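Local coordinates for uncharacterized conserved protein of COG5135 (PDB 2I51) that binds flavin mononucleotide and is probably a flavin-dependent oxidoreductase akin to pyridoxamine 5'-phosphate oxidase, acting on a substrate not yet known, at residues H16-L21 and W79-T84; T52-F57 and L159-Q164; Q71-E76 and A91-L96. One frame throughout, in Å; residues are numbered along the deposited sequence.

Interaction 1 of 3, residues H16-L21 and W79-T84; sequences HRNRSL and WYFPNT. With FMN (flavin mononucleotide), chain P; EDO (1,2-ethanediol), chain D.
Asn18 spends both ends of its amide on the turn that follows strand 74-81. Its OD1 accepts the backbone N-H of Asn83 at 2.8 Å, the donor tilted 18° from the carbonyl plane, while ND2 gives a nearly straight bond to Thr84 OG1 at 3.0 Å, and that oxygen lies close to the plane of the Asn18 amide. Two such bonds fix the rotation of the amide. CG lies beside the backbone N (chi1 -70°), which turns the group across to Phe81, whose CB is 3.6 Å from Asn18 ND2. Asn83 slides past in the reverse sense, and its ND2 reaches back to Arg17 O in a weak bond of 3.5 Å. Leu21 CD1 rests against the amide of Asn83 and, at 4.1 Å, on Pro82 CB. On the other flank Thr84 CG2 sits squarely over one face of the Arg17 guanidinium, 3.5 Å above its plane.

A second shell holds these groups. Asn18 ND2 also bonds to Ala14 O, one turn back in the helix, and Glu86 OE2 takes both Thr84 OG1 and Arg17 NH2, the latter as a salt bridge. Asn18 is where the chain leaves helical geometry, and it starts the type I beta turn closed by Leu21 N on Asn18 O.

The contact thus ties the end of helix 8-17 to the turn between strands 74-81 and 86-97. Phe81 packs on Ala14 and Leu15 of that helix, Tyr23 of the second subunit covers Leu21 and Pro82, and Tyr80 meets the flavin methyl groups.

Interaction 2 of 3, residues T52-F57 and L159-Q164; sequences TNQLRF and LLDPVQ. With EDO (1,2-ethanediol), chain H.
Leu55 and Leu160 form an antiparallel hydrogen-bonded pair: Leu55 N gives to Leu160 O at 2.9 Å and Leu160 N returns a bond to Leu55 O at 3.0 Å, both within the carbonyl planes. Each oxygen also meets a CA-H, of Gln54 and Leu159 respectively.

The tight side is the face carrying the two leucines. Leu55 CD1 comes obliquely against Pro162 CG at 3.6 Å, the chain turned beside the backbone N (chi1 -64°), and Phe57 CE2, at the ring edge, comes 4.3 Å from Leu160 CB. Ile77 of strand 74-81 touches both Leu55 and Leu160, so this face closes inside the barrel-like FMN-binding fold.

The reverse face is looser and more polar. Here the Arg56 aliphatic chain runs alongside Leu159, while the Gln54 side chain, bent at chi2, crosses Leu159 at about a right angle to put OE1 3.4 Å from Leu159 CB and against Asp161 CB. At the loop end a water accepts from Asn53 N and gives a weak bond to Asp161 OD1, and O2 of an ethanediol accepts from Asn53 ND2, while Asn53 OD1 is held by Arg8.

Charged ends pair beyond the two segments: Arg56 bridges to Glu116 and bonds to Arg46 O, and Asp161 pairs with Arg182. Backbone bonds and hydrocarbon therefore carry the join itself, whereas the ion pairs reach outward; Asn53 O, buried without a partner, is probably a small cost.

Interaction 3 of 3, residues Q71-E76 and A91-L96; sequences QQPWAE and AGDLTL. With EDO (1,2-ethanediol), chain L; EDO (1,2-ethanediol), chain G; EDO (1,2-ethanediol), chain O.
Backbone bonds set the register between Trp74 to Glu76 and Ala91 to Leu94. Ala75 N reaches Gly92 O at 3.0 Å and Gly92 N answers to Ala75 O, each nearly along the C=O axis; Leu94 N adds a bond to Pro73 O at 2.9 Å.

Trp74 makes the aromatic contact. With CG opposite the backbone N (chi1 -174°), the indole lies down on the neighbouring strand, and Gly92 CA sits 3.7 Å from the centroid of its six-membered ring, 6° off the normal: a CH-pi contact. Asp93 stands at the ring edge, its carboxylate nearly perpendicular to the indole and OD1 3.4 Å from Trp74 CE3. Trp74 and Asp93 each have a second modelled conformer, so this geometry, chiefly the edge contact, is less certain. Arg37 of the second subunit makes a cation-pi contact with the indole.

These strands are the arms of beta hairpin 74-81/86-97 in the antiparallel sheet of this flavin-binding fold; strand 155-169 pairs with the far edge of 86-97.

Among apolar contacts, Ala75 CB meets Leu94 CD1 at 3.4 Å, tighter than usual, on the face turned away from Trp74.

Polar side chains hold the ends. Gln72 OE1 takes Trp74 N from above its carbonyl plane and, in the same Asp93 conformer, is weakly linked through a water to Asp93 OD1. Glu76, extended beyond CG, passes Ala91 CB with OE1 at 3.6 Å, while OE2 accepts Asn40 N of the second subunit and salt-bridges Arg89, an FMN-pocket residue. A glutamine at Glu76 would probably leave the Arg89 guanidinium without its charged mate.

Interaction 3 is a buried contact, whereas interactions 1 and 2 are partly buried, with interaction 1 farthest out: the centres of interactions 2, 3 and 1 lie about 8, 10 and 17 Å from the chain's centre. Strand 155-169 lies beside strand 86-97, so interactions 2 and 3 are neighbours in one sheet, Leu159 O being 2.9 Å from Thr95 N. Both rest on paired backbone bonds. Interaction 1 has no strand pairing and depends chiefly on one side-chain amide, that of Asn18, gripping a turn. It shares strand 74-81 with interaction 3, at the other end, and touches interaction 2 where Trp79 meets Leu55. Interactions 1 and 3 reach the second subunit; interaction 2 stays within its own chain.

Interaction 1 of 3, residues H16-L21 and W79-T84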
loop_
_atom_site.group_PDB
_atom_site.type_symbol
_atom_site.label_atom_id
_atom_site.label_comp_id
_atom_site.label_asym_id
_atom_site.label_seq_id
_atom_site.Cartn_x
_atom_site.Cartn_y
_atom_site.Cartn_z
ATOM N N HIS A 16 4.346 -18.921 -6.301
ATOM C CA HIS A 16 4.101 -20.328 -6.164
ATOM C C HIS A 16 3.842 -20.747 -4.717
ATOM O O HIS A 16 2.927 -21.527 -4.427
ATOM C CB HIS A 16 5.230 -21.121 -6.813
ATOM C CG HIS A 16 5.029 -22.584 -6.766
ATOM N ND1 HIS A 16 3.980 -23.197 -7.421
ATOM C CD2 HIS A 16 5.727 -23.556 -6.138
ATOM C CE1 HIS A 16 4.046 -24.507 -7.178
ATOM N NE2 HIS A 16 5.092 -24.748 -6.396
ATOM N N ARG A 17 4.662 -20.258 -3.797
ATOM C CA ARG A 17 4.566 -20.670 -2.405
ATOM C C ARG A 17 3.410 -20.012 -1.694
ATOM O O ARG A 17 3.074 -20.421 -0.581
ATOM C CB ARG A 17 5.861 -20.387 -1.672
ATOM C CG ARG A 17 6.992 -21.274 -2.056
ATOM C CD ARG A 17 8.201 -21.007 -1.223
ATOM N NE ARG A 17 8.634 -19.646 -1.474
ATOM C CZ ARG A 17 9.575 -18.994 -0.818
ATOM N NH1 ARG A 17 10.274 -19.575 0.128
ATOM N NH2 ARG A 17 9.835 -17.734 -1.172
ATOM N N ASN A 18 2.760 -19.062 -2.332
ATOM C CA ASN A 18 1.565 -18.402 -1.795
ATOM C C ASN A 18 0.285 -18.719 -2.562
ATOM O O ASN A 18 -0.742 -18.075 -2.345
ATOM C CB ASN A 18 1.770 -16.882 -1.678
ATOM C CG ASN A 18 2.732 -16.513 -0.597
ATOM O OD1 ASN A 18 2.305 -16.121 0.495
ATOM N ND2 ASN A 18 4.019 -16.628 -0.845
ATOM N N ARG A 19 0.321 -19.714 -3.445
ATOM C CA ARG A 19 -0.776 -19.998 -4.357
ATOM C C ARG A 19 -2.057 -20.444 -3.621
ATOM O O ARG A 19 -3.125 -20.345 -4.251
ATOM C CB ARG A 19 -0.343 -21.031 -5.386
ATOM C CG ARG A 19 -0.123 -22.385 -4.882
ATOM C CD ARG A 19 0.491 -23.278 -5.987
ATOM N NE ARG A 19 0.656 -24.644 -5.555
ATOM C CZ ARG A 19 1.570 -25.099 -4.719
ATOM N NH1 ARG A 19 2.511 -24.331 -4.184
ATOM N NH2 ARG A 19 1.580 -26.398 -4.425
ATOM N N SER A 20 -1.953 -20.883 -2.369
ATOM C CA SER A 20 -3.146 -21.329 -1.590
ATOM C C SER A 20 -3.960 -20.105 -1.153
ATOM O O SER A 20 -5.099 -20.266 -0.689
ATOM C CB SER A 20 -2.750 -22.130 -0.369
ATOM O OG SER A 20 -1.970 -21.414 0.547
ATOM N N LEU A 21 -3.366 -18.910 -1.225
ATOM C CA LEU A 21 -4.043 -17.671 -0.792
ATOM C C LEU A 21 -4.425 -16.841 -1.987
ATOM O O LEU A 21 -3.546 -16.279 -2.673
ATOM C CB LEU A 21 -3.152 -16.883 0.122
ATOM C CG LEU A 21 -2.514 -17.601 1.304
ATOM C CD1 LEU A 21 -1.551 -16.636 2.014
ATOM C CD2 LEU A 21 -3.561 -18.162 2.282
ATOM N N TRP A 79 4.125 -5.113 -2.157
ATOM C CA TRP A 79 3.494 -6.434 -2.343
ATOM C C TRP A 79 3.980 -7.360 -1.238
ATOM O O TRP A 79 5.174 -7.686 -1.178
ATOM C CB TRP A 79 3.873 -6.949 -3.680
ATOM C CG TRP A 79 3.097 -8.148 -4.201
ATOM C CD1 TRP A 79 2.084 -8.851 -3.599
ATOM C CD2 TRP A 79 3.235 -8.678 -5.529
ATOM N NE1 TRP A 79 1.577 -9.787 -4.502
ATOM C CE2 TRP A 79 2.247 -9.678 -5.679
ATOM C CE3 TRP A 79 4.030 -8.347 -6.621
ATOM C CZ2 TRP A 79 2.089 -10.386 -6.888
ATOM C CZ3 TRP A 79 3.931 -9.083 -7.770
ATOM C CH2 TRP A 79 2.957 -10.061 -7.891
ATOM N N TYR A 80 3.078 -7.742 -0.351
ATOM C CA TYR A 80 3.387 -8.594 0.766
ATOM C C TYR A 80 2.792 -9.977 0.562
ATOM O O TYR A 80 1.591 -10.131 0.207
ATOM C CB TYR A 80 2.896 -7.988 2.122
ATOM C CG TYR A 80 3.216 -8.849 3.286
ATOM C CD1 TYR A 80 4.543 -9.058 3.649
ATOM C CD2 TYR A 80 2.244 -9.550 3.991
ATOM C CE1 TYR A 80 4.901 -9.916 4.664
ATOM C CE2 TYR A 80 2.596 -10.419 5.035
ATOM C CZ TYR A 80 3.935 -10.585 5.392
ATOM O OH TYR A 80 4.304 -11.437 6.378
ATOM N N PHE A 81 3.613 -10.999 0.784
ATOM C CA PHE A 81 3.262 -12.407 0.597
ATOM C C PHE A 81 3.162 -13.061 1.957
ATOM O O PHE A 81 4.148 -13.304 2.610
ATOM C CB PHE A 81 4.342 -13.085 -0.242
ATOM C CG PHE A 81 4.279 -12.729 -1.693
ATOM C CD1 PHE A 81 3.492 -13.433 -2.557
ATOM C CD2 PHE A 81 4.997 -11.650 -2.188
ATOM C CE1 PHE A 81 3.444 -13.106 -3.940
ATOM C CE2 PHE A 81 4.938 -11.287 -3.517
ATOM C CZ PHE A 81 4.194 -12.028 -4.410
ATOM N N PRO A 82 1.921 -13.319 2.418
ATOM C CA PRO A 82 1.761 -13.705 3.802
ATOM C C PRO A 82 2.240 -15.066 4.229
ATOM O O PRO A 82 2.625 -15.233 5.385
ATOM C CB PRO A 82 0.249 -13.543 4.046
ATOM C CG PRO A 82 -0.246 -12.749 3.026
ATOM C CD PRO A 82 0.631 -13.034 1.776
ATOM N N ASN A 83 2.289 -16.032 3.315
ATOM C CA ASN A 83 2.700 -17.382 3.695
ATOM C C ASN A 83 4.219 -17.483 3.841
ATOM O O ASN A 83 4.740 -18.279 4.579
ATOM C CB ASN A 83 2.317 -18.380 2.611
ATOM C CG ASN A 83 1.076 -19.131 2.902
ATOM O OD1 ASN A 83 0.443 -18.946 3.934
ATOM N ND2 ASN A 83 0.709 -20.013 1.962
ATOM N N THR A 84 4.942 -16.698 3.059
ATOM C CA THR A 84 6.383 -16.705 3.093
ATOM C C THR A 84 7.002 -15.500 3.786
ATOM O O THR A 84 8.216 -15.467 3.944
ATOM C CB THR A 84 6.936 -16.807 1.669
ATOM O OG1 THR A 84 6.357 -15.788 0.868
ATOM C CG2 THR A 84 6.590 -18.204 1.049
HETATM N N1 FMN P . 9.266 -1.160 9.079
HETATM C C2 FMN P . 9.039 -0.251 10.102
HETATM O O2 FMN P . 9.686 0.801 10.168
HETATM N N3 FMN P . 8.058 -0.486 11.017
HETATM C C4 FMN P . 7.287 -1.623 11.062
HETATM O O4 FMN P . 6.327 -1.744 11.831
HETATM C C4A FMN P . 7.508 -2.551 10.049
HETATM N N5 FMN P . 6.763 -3.730 10.034
HETATM C C5A FMN P . 6.879 -4.547 8.908
HETATM C C6 FMN P . 6.058 -5.657 8.790
HETATM C C7 FMN P . 6.154 -6.525 7.693
HETATM C C7M FMN P . 5.147 -7.651 7.531
HETATM C C8 FMN P . 7.091 -6.267 6.706
HETATM C C8M FMN P . 7.061 -7.050 5.386
HETATM C C9 FMN P . 7.934 -5.185 6.833
HETATM C C9A FMN P . 7.852 -4.303 7.931
HETATM N N10 FMN P . 8.723 -3.210 8.068
HETATM C C10 FMN P . 8.498 -2.278 9.081
HETATM C "C1'" FMN P . 9.849 -2.942 7.124
HETATM C "C2'" FMN P . 9.390 -1.933 6.095
HETATM O "O2'" FMN P . 8.422 -2.509 5.173
HETATM C "C3'" FMN P . 10.580 -1.329 5.327
HETATM O "O3'" FMN P . 11.375 -2.381 4.748
HETATM C "C4'" FMN P . 11.452 -0.560 6.304
HETATM O "O4'" FMN P . 10.714 0.202 7.260
HETATM C "C5'" FMN P . 12.272 0.410 5.482
HETATM O "O5'" FMN P . 11.439 1.326 4.819
HETATM P P FMN P . 11.928 2.739 4.285
HETATM O O1P FMN P . 12.116 3.647 5.472
HETATM O O2P FMN P . 13.268 2.403 3.634
HETATM O O3P FMN P . 10.911 3.229 3.326
HETATM C C1 EDO D . 4.879 -21.503 3.671
HETATM O O1 EDO D . 6.234 -21.039 3.687
HETATM C C2 EDO D . 4.567 -22.172 2.346
HETATM O O2 EDO D . 5.798 -22.493 1.706
#

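Interaction 2 of 3, residues T52-F57 and L159-Q164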
loop_
_atom_site.group_PDB
_atom_site.type_symbol
_atom_site.label_atom_id
_atom_site.label_comp_id
_atom_site.label_asym_id
_atom_site.label_seq_id
_atom_site.Cartn_x
_atom_site.Cartn_y
_atom_site.Cartn_z
ATOM N N THR A 52 8.082 -9.228 -21.646
ATOM C CA THR A 52 8.561 -8.058 -20.947
ATOM C C THR A 52 8.634 -8.377 -19.453
ATOM O O THR A 52 8.174 -9.449 -19.009
ATOM C CB THR A 52 7.620 -6.862 -21.072
ATOM O OG1 THR A 52 6.518 -7.016 -20.201
ATOM C CG2 THR A 52 7.098 -6.659 -22.558
ATOM N N ASN A 53 9.179 -7.423 -18.703
ATOM C CA ASN A 53 9.183 -7.431 -17.232
ATOM C C ASN A 53 8.130 -6.467 -16.638
ATOM O O ASN A 53 8.145 -6.151 -15.430
ATOM C CB ASN A 53 10.571 -7.091 -16.700
ATOM C CG ASN A 53 11.590 -8.119 -17.070
ATOM O OD1 ASN A 53 11.491 -9.275 -16.673
ATOM N ND2 ASN A 53 12.562 -7.726 -17.917
ATOM N N GLN A 54 7.161 -6.063 -17.448
ATOM C CA GLN A 54 6.074 -5.199 -16.985
ATOM C C GLN A 54 4.972 -5.977 -16.329
ATOM O O GLN A 54 4.532 -7.012 -16.802
ATOM C CB GLN A 54 5.516 -4.380 -18.116
ATOM C CG GLN A 54 6.597 -3.525 -18.739
ATOM C CD GLN A 54 6.075 -2.209 -19.301
ATOM O OE1 GLN A 54 5.469 -1.446 -18.591
ATOM N NE2 GLN A 54 6.426 -1.900 -20.531
ATOM N N LEU A 55 4.481 -5.443 -15.224
ATOM C CA LEU A 55 3.303 -6.018 -14.531
ATOM C C LEU A 55 2.012 -5.405 -15.055
ATOM O O LEU A 55 1.971 -4.175 -15.281
ATOM C CB LEU A 55 3.383 -5.709 -13.024
ATOM C CG LEU A 55 4.537 -6.326 -12.244
ATOM C CD1 LEU A 55 5.928 -5.644 -12.494
ATOM C CD2 LEU A 55 4.179 -6.191 -10.754
ATOM N N ARG A 56 0.986 -6.244 -15.209
ATOM C CA ARG A 56 -0.341 -5.860 -15.713
ATOM C C ARG A 56 -1.349 -5.705 -14.612
ATOM O O ARG A 56 -1.468 -6.551 -13.713
ATOM C CB ARG A 56 -0.891 -6.931 -16.681
ATOM C CG ARG A 56 -0.066 -7.216 -17.839
ATOM C CD ARG A 56 -0.847 -8.048 -18.869
ATOM N NE ARG A 56 -1.335 -9.301 -18.322
ATOM C CZ ARG A 56 -2.149 -10.144 -18.948
ATOM N NH1 ARG A 56 -2.569 -9.926 -20.211
ATOM N NH2 ARG A 56 -2.579 -11.224 -18.307
ATOM N N PHE A 57 -2.144 -4.620 -14.724
ATOM C CA PHE A 57 -3.304 -4.380 -13.894
ATOM C C PHE A 57 -4.391 -3.798 -14.816
ATOM O O PHE A 57 -4.083 -3.364 -15.945
ATOM C CB PHE A 57 -2.979 -3.338 -12.836
ATOM C CG PHE A 57 -1.744 -3.656 -12.056
ATOM C CD1 PHE A 57 -1.826 -4.467 -10.966
ATOM C CD2 PHE A 57 -0.534 -3.164 -12.435
ATOM C CE1 PHE A 57 -0.685 -4.801 -10.261
ATOM C CE2 PHE A 57 0.616 -3.444 -11.727
ATOM C CZ PHE A 57 0.516 -4.293 -10.625
ATOM N N LEU A 159 0.203 -0.741 -17.015
ATOM C CA LEU A 159 1.491 -1.452 -16.919
ATOM C C LEU A 159 2.421 -0.717 -15.981
ATOM O O LEU A 159 2.524 0.514 -16.078
ATOM C CB LEU A 159 2.135 -1.513 -18.268
ATOM C CG LEU A 159 1.339 -2.228 -19.340
ATOM C CD1 LEU A 159 2.087 -2.051 -20.716
ATOM C CD2 LEU A 159 1.045 -3.712 -19.052
ATOM N N LEU A 160 3.153 -1.459 -15.161
ATOM C CA LEU A 160 4.273 -0.951 -14.393
ATOM C C LEU A 160 5.562 -1.588 -14.885
ATOM O O LEU A 160 5.668 -2.819 -14.973
ATOM C CB LEU A 160 4.073 -1.260 -12.908
ATOM C CG LEU A 160 5.288 -0.850 -12.058
ATOM C CD1 LEU A 160 5.353 0.613 -11.948
ATOM C CD2 LEU A 160 5.118 -1.510 -10.649
ATOM N N ASP A 161 6.535 -0.738 -15.207
ATOM C CA ASP A 161 7.883 -1.172 -15.618
ATOM C C ASP A 161 8.874 -0.869 -14.503
ATOM O O ASP A 161 9.324 0.281 -14.396
ATOM C CB ASP A 161 8.339 -0.455 -16.881
ATOM C CG ASP A 161 9.634 -1.075 -17.469
ATOM O OD1 ASP A 161 9.893 -2.301 -17.280
ATOM O OD2 ASP A 161 10.299 -0.345 -18.222
ATOM N N PRO A 162 9.176 -1.871 -13.653
ATOM C CA PRO A 162 10.065 -1.553 -12.538
ATOM C C PRO A 162 11.477 -1.147 -12.943
ATOM O O PRO A 162 12.073 -1.770 -13.811
ATOM C CB PRO A 162 10.117 -2.859 -11.750
ATOM C CG PRO A 162 8.874 -3.594 -12.113
ATOM C CD PRO A 162 8.722 -3.277 -13.579
ATOM N N VAL A 163 11.957 -0.089 -12.308
ATOM C CA VAL A 163 13.378 0.194 -12.419
ATOM C C VAL A 163 14.127 0.045 -11.108
ATOM O O VAL A 163 15.346 0.017 -11.111
ATOM C CB VAL A 163 13.655 1.562 -13.064
ATOM C CG1 VAL A 163 13.009 1.644 -14.418
ATOM C CG2 VAL A 163 13.198 2.691 -12.161
ATOM N N GLN A 164 13.416 -0.136 -10.000
ATOM C CA GLN A 164 14.047 -0.419 -8.738
ATOM C C GLN A 164 13.161 -1.388 -7.988
ATOM O O GLN A 164 11.936 -1.193 -7.942
ATOM C CB GLN A 164 14.271 0.835 -7.882
ATOM C CG GLN A 164 15.135 0.581 -6.643
ATOM C CD GLN A 164 15.800 1.807 -6.054
ATOM O OE1 GLN A 164 15.617 2.113 -4.879
ATOM N NE2 GLN A 164 16.606 2.482 -6.851
HETATM C C1 EDO H . 14.630 -3.686 -19.972
HETATM O O1 EDO H . 13.945 -2.528 -20.473
HETATM C C2 EDO H . 13.879 -4.952 -20.352
HETATM O O2 EDO H . 12.737 -5.132 -19.506
HETATM O O HOH W 1 10.260 -4.797 -19.473
#

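Interaction 3 of 3, residues Q71-E76 and A91-L96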
loop_
_atom_site.group_PDB
_atom_site.type_symbol
_atom_site.label_atom_id
_atom_site.label_comp_id
_atom_site.label_asym_id
_atom_site.label_seq_id
_atom_site.Cartn_x
_atom_site.Cartn_y
_atom_site.Cartn_z
ATOM N N GLN A 71 -0.856 12.606 -14.888
ATOM C CA GLN A 71 -0.018 13.736 -14.490
ATOM C C GLN A 71 1.351 13.334 -13.933
ATOM O O GLN A 71 2.315 14.069 -14.105
ATOM C CB GLN A 71 -0.750 14.656 -13.507
ATOM C CG GLN A 71 -2.035 15.224 -14.084
ATOM C CD GLN A 71 -2.587 16.408 -13.292
ATOM O OE1 GLN A 71 -1.844 17.298 -12.877
ATOM N NE2 GLN A 71 -3.905 16.419 -13.094
ATOM N N GLN A 72 1.449 12.171 -13.279
ATOM C CA GLN A 72 2.722 11.696 -12.741
ATOM C C GLN A 72 2.719 10.177 -12.843
ATOM O O GLN A 72 2.167 9.494 -11.990
ATOM C CB GLN A 72 2.910 12.177 -11.314
ATOM C CG GLN A 72 4.011 11.514 -10.451
ATOM C CD GLN A 72 5.393 11.630 -10.982
ATOM O OE1 GLN A 72 5.750 11.003 -11.971
ATOM N NE2 GLN A 72 6.213 12.440 -10.312
ATOM N N PRO A 73 3.294 9.661 -13.922
ATOM C CA PRO A 73 3.238 8.225 -14.134
ATOM C C PRO A 73 4.151 7.393 -13.141
ATOM O O PRO A 73 4.137 6.196 -13.137
ATOM C CB PRO A 73 3.520 8.104 -15.656
ATOM C CG PRO A 73 4.302 9.307 -16.023
ATOM C CD PRO A 73 3.916 10.396 -15.042
ATOM N N TRP A 74 4.971 8.006 -12.311
ATOM C CA TRP A 74 5.839 7.159 -11.492
ATOM C C TRP A 74 5.078 6.612 -10.269
ATOM O O TRP A 74 4.440 7.403 -9.566
ATOM C CB TRP A 74 6.988 7.964 -11.061
ATOM C CG TRP A 74 7.967 7.125 -10.358
ATOM C CD1 TRP A 74 7.909 6.723 -9.060
ATOM C CD2 TRP A 74 9.160 6.582 -10.902
ATOM N NE1 TRP A 74 8.981 5.959 -8.761
ATOM C CE2 TRP A 74 9.801 5.888 -9.866
ATOM C CE3 TRP A 74 9.762 6.624 -12.168
ATOM C CZ2 TRP A 74 11.018 5.231 -10.045
ATOM C CZ3 TRP A 74 10.982 5.971 -12.335
ATOM C CH2 TRP A 74 11.596 5.310 -11.291
ATOM N N ALA A 75 5.135 5.291 -10.042
ATOM C CA ALA A 75 4.401 4.667 -8.919
ATOM C C ALA A 75 5.339 3.738 -8.148
ATOM O O ALA A 75 6.391 3.349 -8.662
ATOM C CB ALA A 75 3.195 3.923 -9.396
ATOM N N GLU A 76 4.929 3.371 -6.934
ATOM C CA GLU A 76 5.642 2.356 -6.210
ATOM C C GLU A 76 4.632 1.363 -5.650
ATOM O O GLU A 76 3.665 1.756 -4.957
ATOM C CB GLU A 76 6.432 2.938 -5.041
ATOM C CG GLU A 76 7.321 1.875 -4.371
ATOM C CD GLU A 76 8.414 2.498 -3.512
ATOM O OE1 GLU A 76 9.296 3.237 -4.068
ATOM O OE2 GLU A 76 8.445 2.282 -2.288
ATOM N N ALA A 91 9.369 0.128 -7.908
ATOM C CA ALA A 91 9.130 1.498 -8.324
ATOM C C ALA A 91 9.467 1.646 -9.785
ATOM O O ALA A 91 10.448 1.094 -10.241
ATOM C CB ALA A 91 9.982 2.420 -7.548
ATOM N N GLY A 92 8.649 2.389 -10.519
ATOM C CA GLY A 92 8.937 2.650 -11.914
ATOM C C GLY A 92 7.787 3.349 -12.592
ATOM O O GLY A 92 6.874 3.856 -11.945
ATOM N N ASP A 93 7.904 3.450 -13.909
ATOM C CA ASP A 93 6.931 4.226 -14.657
ATOM C C ASP A 93 5.735 3.390 -15.059
ATOM O O ASP A 93 5.828 2.211 -15.376
ATOM C CB ASP A 93 7.535 4.859 -15.891
ATOM C CG ASP A 93 8.304 6.114 -15.573
ATOM O OD1 ASP A 93 7.760 7.061 -14.939
ATOM O OD2 ASP A 93 9.461 6.130 -15.969
ATOM N N LEU A 94 4.587 4.033 -14.952
ATOM C CA LEU A 94 3.335 3.496 -15.388
ATOM C C LEU A 94 3.019 3.875 -16.816
ATOM O O LEU A 94 3.292 4.955 -17.252
ATOM C CB LEU A 94 2.188 3.988 -14.506
ATOM C CG LEU A 94 2.245 3.501 -13.042
ATOM C CD1 LEU A 94 1.225 4.264 -12.147
ATOM C CD2 LEU A 94 2.061 1.998 -12.933
ATOM N N THR A 95 2.349 2.981 -17.518
ATOM C CA THR A 95 1.727 3.269 -18.809
ATOM C C THR A 95 0.229 2.956 -18.689
ATOM O O THR A 95 -0.120 1.852 -18.307
ATOM C CB THR A 95 2.333 2.396 -19.915
ATOM O OG1 THR A 95 3.762 2.537 -19.975
ATOM C CG2 THR A 95 1.778 2.775 -21.298
ATOM N N LEU A 96 -0.628 3.902 -19.001
ATOM C CA LEU A 96 -2.060 3.733 -18.921
ATOM C C LEU A 96 -2.581 3.684 -20.353
ATOM O O LEU A 96 -2.435 4.648 -21.109
ATOM C CB LEU A 96 -2.685 4.909 -18.170
ATOM C CG LEU A 96 -4.156 4.815 -17.778
ATOM C CD1 LEU A 96 -4.477 3.696 -16.778
ATOM C CD2 LEU A 96 -4.630 6.167 -17.214
HETATM C C1 EDO L . 0.941 7.139 -18.593
HETATM O O1 EDO L . 2.177 7.772 -18.943
HETATM C C2 EDO L . 0.308 6.642 -19.878
HETATM O O2 EDO L . 1.049 5.648 -20.531
HETATM C C1 EDO G . 12.943 0.618 -3.662
HETATM O O1 EDO G . 11.938 0.749 -2.646
HETATM C C2 EDO G . 12.171 -0.139 -4.716
HETATM O O2 EDO G . 10.916 0.494 -4.858
HETATM C C1 EDO O . 13.160 4.583 -3.544
HETATM O O1 EDO O . 12.163 4.210 -4.513
HETATM C C2 EDO O . 12.398 4.771 -2.255
HETATM O O2 EDO O . 11.050 4.377 -2.570
HETATM O O HOH W 2 7.362 10.292 -14.099
#